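Local coordinates for protein apical membrane antigen AMA1 (Toxoplasma gondii ME49, PDB 4YIV) that takes part in host-cell invasion by the parasite as a component of the moving junction formed between parasite and host membranes, at residues A[28-33]-A[294-299]; A[36-41]-A[274-279]; A[58-63]-A[215-220]. One frame throughout, in Å; residues are numbered along the deposited sequence.

Interaction 1: residues A[28-33]-A[294-299]; sequences NLTHHH and GGVGRN. With CO (cobalt (II) ion), chain I; NAG (2-acetamido-2-deoxy-beta-D-glucopyranose), chain B.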
# COMPACT_ATOMS: atom_id res chain seq x y z
N ASN A 28 -5.45 7.19 8.34
CA ASN A 28 -5.59 6.20 9.40
C ASN A 28 -5.69 4.80 8.86
O ASN A 28 -6.73 4.31 8.63
CB ASN A 28 -6.77 6.51 10.34
CG ASN A 28 -6.75 5.67 11.60
OD1 ASN A 28 -6.09 4.65 11.65
ND2 ASN A 28 -7.46 6.10 12.62
N LEU A 29 -4.55 4.18 8.66
CA LEU A 29 -4.52 2.84 8.10
C LEU A 29 -5.03 1.77 9.05
O LEU A 29 -5.39 0.66 8.64
CB LEU A 29 -3.10 2.50 7.67
CG LEU A 29 -2.62 3.37 6.51
CD1 LEU A 29 -1.09 3.38 6.35
CD2 LEU A 29 -3.30 2.86 5.19
N THR A 30 -5.09 2.07 10.34
CA THR A 30 -5.71 1.09 11.24
C THR A 30 -7.23 0.99 11.04
O THR A 30 -7.84 -0.07 11.14
CB THR A 30 -5.43 1.46 12.72
OG1 THR A 30 -4.03 1.66 12.91
CG2 THR A 30 -5.90 0.34 13.61
N HIS A 31 -7.80 2.18 10.79
CA HIS A 31 -9.23 2.39 10.59
C HIS A 31 -9.78 1.77 9.31
O HIS A 31 -10.72 1.01 9.32
CB HIS A 31 -9.54 3.90 10.66
CG HIS A 31 -11.00 4.22 10.60
ND1 HIS A 31 -11.96 3.42 11.17
CD2 HIS A 31 -11.66 5.28 10.07
CE1 HIS A 31 -13.15 3.95 10.97
NE2 HIS A 31 -13.00 5.08 10.31
N HIS A 32 -9.18 2.10 8.19
CA HIS A 32 -9.69 1.74 6.88
C HIS A 32 -8.99 0.51 6.30
O HIS A 32 -9.60 -0.44 5.86
CB HIS A 32 -9.50 2.97 5.99
CG HIS A 32 -10.06 4.21 6.60
ND1 HIS A 32 -9.44 5.44 6.52
CD2 HIS A 32 -11.19 4.39 7.31
CE1 HIS A 32 -10.17 6.33 7.16
NE2 HIS A 32 -11.25 5.72 7.63
N HIS A 33 -7.66 0.53 6.32
CA HIS A 33 -6.95 -0.59 5.68
C HIS A 33 -7.10 -1.89 6.49
O HIS A 33 -7.44 -2.93 5.93
CB HIS A 33 -5.44 -0.27 5.47
CG HIS A 33 -4.68 -1.39 4.82
ND1 HIS A 33 -4.91 -1.79 3.52
CD2 HIS A 33 -3.69 -2.20 5.29
CE1 HIS A 33 -4.10 -2.80 3.23
NE2 HIS A 33 -3.35 -3.06 4.28
N GLY A 294 -3.53 -5.89 12.11
CA GLY A 294 -4.67 -5.00 11.98
C GLY A 294 -4.35 -3.64 11.37
O GLY A 294 -5.15 -2.70 11.49
N GLY A 295 -3.18 -3.49 10.75
CA GLY A 295 -2.80 -2.21 10.16
C GLY A 295 -1.98 -1.33 11.08
O GLY A 295 -1.57 -0.23 10.70
N VAL A 296 -1.74 -1.81 12.30
CA VAL A 296 -0.92 -1.10 13.26
C VAL A 296 0.55 -1.27 12.95
O VAL A 296 1.00 -2.39 12.72
CB VAL A 296 -1.17 -1.61 14.71
CG1 VAL A 296 -0.33 -0.81 15.71
CG2 VAL A 296 -2.68 -1.55 15.05
N GLY A 297 1.32 -0.19 13.01
CA GLY A 297 2.72 -0.27 12.65
C GLY A 297 3.34 1.06 12.30
O GLY A 297 2.65 2.08 12.26
N ARG A 298 4.65 1.07 12.11
CA ARG A 298 5.41 2.28 11.80
C ARG A 298 5.24 2.49 10.31
O ARG A 298 6.13 2.26 9.54
CB ARG A 298 6.87 2.04 12.14
CG ARG A 298 7.73 3.28 12.12
CD ARG A 298 9.21 3.01 12.34
NE ARG A 298 9.50 2.40 13.62
CZ ARG A 298 10.17 1.27 13.79
NH1 ARG A 298 10.65 0.60 12.78
NH2 ARG A 298 10.37 0.83 15.00
N ASN A 299 4.05 2.95 9.97
CA ASN A 299 3.59 3.10 8.59
C ASN A 299 3.74 4.50 7.99
O ASN A 299 3.47 4.69 6.80
CB ASN A 299 2.10 2.78 8.51
CG ASN A 299 1.77 1.40 9.00
OD1 ASN A 299 2.58 0.48 8.92
ND2 ASN A 299 0.55 1.23 9.46
CO CO I . -13.68 6.05 9.06
C1 NAG B . -7.47 5.57 14.01
C2 NAG B . -7.76 6.41 15.25
C3 NAG B . -7.90 5.53 16.49
C4 NAG B . -8.90 4.42 16.23
C5 NAG B . -8.51 3.65 14.98
C6 NAG B . -9.52 2.55 14.68
C7 NAG B . -6.69 8.53 14.79
C8 NAG B . -5.46 9.38 14.99
N2 NAG B . -6.70 7.38 15.45
O3 NAG B . -8.33 6.33 17.60
O4 NAG B . -8.94 3.53 17.35
O5 NAG B . -8.44 4.53 13.85
O6 NAG B . -10.78 3.13 14.33
O7 NAG B . -7.61 8.88 14.07
O HOH W 1 -1.53 2.35 11.50
O HOH W 2 -7.55 -2.66 12.76
O HOH W 3 -14.30 7.34 11.09
O HOH W 4 -15.52 5.58 9.93
O HOH W 5 -14.68 4.82 7.63

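Interaction 2: residues A[36-41]-A[274-279]; sequences GIYVDL and DGVASD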
# COMPACT_ATOMS: atom_id res chain seq x y z
N GLY A 36 -2.19 -6.12 7.49
CA GLY A 36 -0.81 -5.90 7.16
C GLY A 36 -0.65 -5.17 5.83
O GLY A 36 -1.54 -5.21 4.97
N ILE A 37 0.47 -4.47 5.70
CA ILE A 37 0.77 -3.70 4.49
C ILE A 37 1.96 -4.32 3.79
O ILE A 37 1.92 -4.60 2.60
CB ILE A 37 1.05 -2.26 4.86
CG1 ILE A 37 -0.22 -1.63 5.46
CG2 ILE A 37 1.51 -1.46 3.61
CD1 ILE A 37 -0.01 -0.30 6.05
N TYR A 38 3.04 -4.53 4.56
CA TYR A 38 4.23 -5.12 3.98
C TYR A 38 3.91 -6.55 3.57
O TYR A 38 4.03 -6.92 2.40
CB TYR A 38 5.38 -5.05 4.99
CG TYR A 38 6.68 -5.64 4.49
CD1 TYR A 38 7.49 -4.96 3.61
CD2 TYR A 38 7.09 -6.88 4.94
CE1 TYR A 38 8.69 -5.51 3.16
CE2 TYR A 38 8.27 -7.44 4.53
CZ TYR A 38 9.07 -6.75 3.64
OH TYR A 38 10.26 -7.32 3.25
N VAL A 39 3.46 -7.35 4.53
CA VAL A 39 2.79 -8.60 4.24
C VAL A 39 1.36 -8.54 4.79
O VAL A 39 1.18 -8.30 5.98
CB VAL A 39 3.52 -9.80 4.88
CG1 VAL A 39 2.70 -11.07 4.69
CG2 VAL A 39 4.92 -9.90 4.25
N ASP A 40 0.39 -8.76 3.91
CA ASP A 40 -1.03 -8.67 4.23
C ASP A 40 -1.58 -10.08 4.24
O ASP A 40 -1.72 -10.70 3.19
CB ASP A 40 -1.80 -7.82 3.20
CG ASP A 40 -3.32 -7.80 3.44
OD1 ASP A 40 -3.84 -8.48 4.38
OD2 ASP A 40 -4.01 -7.12 2.63
N LEU A 41 -1.89 -10.57 5.44
CA LEU A 41 -2.52 -11.91 5.63
C LEU A 41 -3.54 -11.83 6.76
O LEU A 41 -3.44 -12.55 7.76
CB LEU A 41 -1.45 -12.96 5.91
CG LEU A 41 -0.50 -13.20 4.73
CD1 LEU A 41 0.64 -14.11 5.20
CD2 LEU A 41 -1.21 -13.84 3.56
N ASP A 274 11.47 -2.14 9.52
CA ASP A 274 11.06 -3.39 10.20
C ASP A 274 9.83 -3.27 11.09
O ASP A 274 9.31 -4.28 11.59
CB ASP A 274 12.24 -3.94 11.01
CG ASP A 274 12.41 -3.26 12.39
OD1 ASP A 274 12.22 -2.02 12.54
OD2 ASP A 274 12.75 -3.99 13.32
N GLY A 275 9.33 -2.06 11.24
CA GLY A 275 8.20 -1.79 12.09
C GLY A 275 6.86 -1.61 11.35
O GLY A 275 5.80 -1.49 11.96
N VAL A 276 6.89 -1.62 10.03
CA VAL A 276 5.67 -1.49 9.20
C VAL A 276 4.66 -2.60 9.53
O VAL A 276 5.05 -3.73 9.81
CB VAL A 276 6.00 -1.53 7.67
CG1 VAL A 276 6.57 -2.90 7.33
CG2 VAL A 276 4.77 -1.28 6.78
N ALA A 277 3.37 -2.29 9.48
CA ALA A 277 2.34 -3.31 9.68
C ALA A 277 2.58 -4.50 8.80
O ALA A 277 2.66 -4.37 7.59
CB ALA A 277 0.97 -2.75 9.42
N SER A 278 2.70 -5.68 9.41
CA SER A 278 2.97 -6.88 8.66
C SER A 278 2.44 -8.09 9.41
O SER A 278 2.48 -8.16 10.65
CB SER A 278 4.45 -7.05 8.36
OG SER A 278 4.67 -8.29 7.71
N ASP A 279 1.92 -9.02 8.65
CA ASP A 279 1.19 -10.16 9.22
C ASP A 279 2.02 -11.47 9.11
O ASP A 279 1.48 -12.56 9.24
CB ASP A 279 -0.16 -10.34 8.50
CG ASP A 279 -1.10 -9.14 8.67
OD1 ASP A 279 -0.82 -8.28 9.55
OD2 ASP A 279 -2.13 -9.06 7.93

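Interaction 3: residues A[58-63]-A[215-220]; sequences LCPIWG and AYVGEN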
# COMPACT_ATOMS: atom_id res chain seq x y z
N LEU A 58 -7.97 -3.29 3.02
CA LEU A 58 -8.92 -2.58 2.18
C LEU A 58 -8.31 -1.47 1.32
O LEU A 58 -9.01 -0.89 0.49
CB LEU A 58 -10.03 -1.97 3.05
CG LEU A 58 -10.80 -3.00 3.92
CD1 LEU A 58 -11.93 -2.30 4.64
CD2 LEU A 58 -11.36 -4.14 3.11
N CYS A 59 -7.05 -1.13 1.53
CA CYS A 59 -6.41 -0.09 0.71
C CYS A 59 -5.45 -0.68 -0.30
O CYS A 59 -4.75 -1.65 0.02
CB CYS A 59 -5.64 0.91 1.55
SG CYS A 59 -6.67 1.94 2.65
N PRO A 60 -5.38 -0.08 -1.50
CA PRO A 60 -4.37 -0.47 -2.49
C PRO A 60 -2.99 -0.03 -2.04
O PRO A 60 -2.83 1.02 -1.41
CB PRO A 60 -4.79 0.29 -3.76
CG PRO A 60 -5.53 1.47 -3.27
CD PRO A 60 -6.22 1.05 -1.97
N ILE A 61 -1.99 -0.85 -2.35
CA ILE A 61 -0.63 -0.54 -1.91
C ILE A 61 0.22 -0.20 -3.15
O ILE A 61 0.56 -1.06 -3.96
CB ILE A 61 0.01 -1.71 -1.12
CG1 ILE A 61 -0.97 -2.20 -0.03
CG2 ILE A 61 1.36 -1.26 -0.53
CD1 ILE A 61 -1.43 -1.14 0.97
N TRP A 62 0.49 1.10 -3.28
CA TRP A 62 1.04 1.66 -4.50
C TRP A 62 2.53 1.37 -4.64
O TRP A 62 3.31 1.74 -3.79
CB TRP A 62 0.83 3.17 -4.49
CG TRP A 62 -0.63 3.59 -4.53
CD1 TRP A 62 -1.58 3.46 -3.54
CD2 TRP A 62 -1.27 4.21 -5.64
NE1 TRP A 62 -2.81 3.97 -4.00
CE2 TRP A 62 -2.63 4.43 -5.29
CE3 TRP A 62 -0.83 4.58 -6.92
CZ2 TRP A 62 -3.54 5.02 -6.17
CZ3 TRP A 62 -1.75 5.18 -7.80
CH2 TRP A 62 -3.08 5.39 -7.41
N GLY A 63 2.90 0.72 -5.73
CA GLY A 63 4.30 0.50 -6.04
C GLY A 63 4.81 -0.81 -5.43
O GLY A 63 5.93 -1.23 -5.69
N ALA A 215 -8.16 -8.71 -2.47
CA ALA A 215 -9.44 -8.66 -3.19
C ALA A 215 -10.45 -7.81 -2.48
O ALA A 215 -11.40 -7.34 -3.12
CB ALA A 215 -10.01 -10.04 -3.40
N TYR A 216 -10.26 -7.59 -1.18
CA TYR A 216 -11.27 -6.90 -0.41
C TYR A 216 -11.24 -5.37 -0.61
O TYR A 216 -12.16 -4.65 -0.16
CB TYR A 216 -11.16 -7.29 1.08
CG TYR A 216 -11.45 -8.77 1.19
CD1 TYR A 216 -12.77 -9.21 1.32
CD2 TYR A 216 -10.44 -9.72 1.02
CE1 TYR A 216 -13.08 -10.56 1.33
CE2 TYR A 216 -10.75 -11.07 1.02
CZ TYR A 216 -12.08 -11.48 1.18
OH TYR A 216 -12.43 -12.82 1.17
N VAL A 217 -10.22 -4.87 -1.30
CA VAL A 217 -10.27 -3.50 -1.83
C VAL A 217 -11.53 -3.36 -2.73
O VAL A 217 -12.08 -2.28 -2.92
CB VAL A 217 -9.02 -3.15 -2.63
CG1 VAL A 217 -9.11 -1.74 -3.24
CG2 VAL A 217 -7.75 -3.24 -1.74
N GLY A 218 -11.93 -4.47 -3.32
CA GLY A 218 -13.02 -4.49 -4.26
C GLY A 218 -14.41 -4.67 -3.69
O GLY A 218 -15.37 -4.63 -4.45
N GLU A 219 -14.52 -4.91 -2.39
CA GLU A 219 -15.85 -5.13 -1.77
C GLU A 219 -16.73 -3.87 -1.88
O GLU A 219 -17.92 -3.94 -2.22
CB GLU A 219 -15.71 -5.53 -0.28
CG GLU A 219 -17.07 -5.85 0.41
CD GLU A 219 -16.93 -6.57 1.76
OE1 GLU A 219 -17.96 -6.93 2.36
OE2 GLU A 219 -15.80 -6.79 2.22
N ASN A 220 -16.14 -2.72 -1.63
CA ASN A 220 -16.78 -1.42 -1.79
C ASN A 220 -15.74 -0.68 -2.60
O ASN A 220 -15.00 0.05 -2.08
CB ASN A 220 -17.04 -0.75 -0.46
CG ASN A 220 -18.13 -1.42 0.32
OD1 ASN A 220 -19.24 -1.54 -0.13
ND2 ASN A 220 -17.80 -1.88 1.48

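Interaction 1: residues A[28-33]-A[294-299]
This is a water-bridged contact between two loops. Thr30 lies on the turn after helix 18-25, and Gly294 and Gly295 lie on the glycine-rich loop that leads into strand 300-305. The backbones come near each other here: Thr30 CA is 4.5 Å from Gly295 CA. Two waters link them. One donates to Gly295 O at 2.7 Å and is hydrogen-bonded to Thr30 OG1. The other donates to both Gly294 O and Thr30 O. Each water thus bridges one oxygen of Thr30 and one glycine carbonyl.

The Thr30 side chain is turned with OG1 beside its backbone N (chi1 -52°). This sends CG2 over to Val296, where it meets CG2 of that residue at 4.0 Å. Further along, Leu29 CD1 rests against Asn299 CB at 3.9 Å. The Asn299 amide does two jobs. Its ND2 gives a weak hydrogen bond to Gly295 O, and its OD1 accepts from Ala277 N.

Asn28, Leu29 and Thr30 form an Asn-X-Thr glycosylation sequon, and Asn28 ND2 is bonded to C1 of the N-acetylglucosamine. The same amide builds an Asx motif with the turn that follows. Its OD1 accepts from His31 N at 3.1 Å, with the donor well above the carbonyl plane, 69° out of it. It also takes a weak bond from Thr30 N.

On another side of the turn, His31 NE2 binds a cobalt ion together with Glu25 and three waters. His32 is modelled in two conformers. In the one described, His31 CB lies over the rim of one face of the His32 ring, and His32 NE2 hydrogen-bonds Glu25, a first-shell ligand.

Interaction 2: residues A[36-41]-A[274-279]
Asp279 reaches across to two backbone amides of the 36-41 turn. Its OD2 accepts from Leu41 N at 2.9 Å, on the anti side of the carboxylate, and from Gly36 N at 3.0 Å. Both donors approach from the same face of the carboxylate plane. The Asp279 amide answers in the other direction, giving its N-H to Val39 O. Ala277 O is also gripped twice. Tyr38 N points nearly down its C=O axis, at 170°, while Ile37 N, at 2.9 Å, comes from above the carbonyl plane.

Val276 and Tyr38 add an apolar contact, their side chains crossing at about a right angle. Val276 CG1 sits between its own backbone N and carbonyl carbon (chi1 64°), which puts it 3.4 Å from Tyr38 CB. Separately, the Ser278 hydroxyl OG lies at the edge of the Tyr38 ring, 3.4 Å from Val39 CB.

Asp40 OD1 stands 4.0 Å from Asp279 OD2, yet both acids are supplied with donors. Ser35, Ala56 and Gly57 bond Asp40, and Ser293 bonds Asp279 OD1, which probably offsets the repulsion. The contact is buried. Segment 36-41 leads toward strand 43-47, segment 274-279 follows helix 263-272, and Tyr38 and Val39 lean on Pro200 of strand 198-201.

Interaction 3: residues A[58-63]-A[215-220]
This is a buried apolar contact at the end of a pair of antiparallel strands. Leu58, Cys59 and Pro60 run up to strand 61-62, an edge strand of a five-stranded sheet. Tyr216 and Val217 sit in the short 3-10 turn that follows its neighbour, strand 210-213. Ile61 and Gly63 pair by backbone with that neighbour, so the contact lies where the two segments leave the sheet.

Val217 and Leu58 carry the contact. Val217 CG2 comes to 3.5 Å from Leu58 O and to 3.7 Å from Cys59 C, so this methyl sits against the peptide groups rather than against a side chain. With CG1 anti to the valine's backbone N (chi1 177°), both methyls lie against Leu58 O, and CG1 also approaches Pro60 CD at 4.2 Å.

Leu58 adds a second contact. Its CD2 touches Tyr216 O at 3.4 Å and Tyr216 CB at 3.8 Å. It meets the base of the tyrosine, while the ring leads away from it. The hydroxyl at the far end of that ring is held by hydrogen bonds to Glu54 and Arg156.

The surroundings fix both segments. Helix 132-141 covers the site, with Leu133 on Pro60 and Ala137 on Val217. The Cys59 side chain starts away from 215-220, and SG forms a disulfide with Cys228. The Cys59 backbone N bonds the His33 ring. Within the turn, Gly218 N bonds Ala215 O at 2.9 Å.

The two segments meet through methyl and methylene groups and peptide atoms alone. Their mutual hold is therefore a matter of shape and van der Waals fit. The directional bonds that set their positions include the disulfide, the His33 bonds to Leu58 and Cys59, the sheet pairing and the Tyr216 hydroxyl.

In the fold
The three contacts cluster near the middle of the molecule. Centres of interactions 1 and 2 lie about 9 Å apart, 1 and 3 about 13 Å, 2 and 3 about 15 Å. Along the chain the order is 28-33, 36-41, 58-63, 215-220, 274-279, 294-299, so interaction 1 encloses 2, and 2 encloses 3. Interactions 1 and 2 join through Arg298 N and Gly275 O, 1 and 3 through His33 and Leu58. Interaction 3 lies at one end of the sheet with strand 61-62. The others tie the loop after helix 18-25 to both sides of disordered residues 283-289, probably where the DII loop was removed. This chain is probably the extracellular part of the full-length membrane protein.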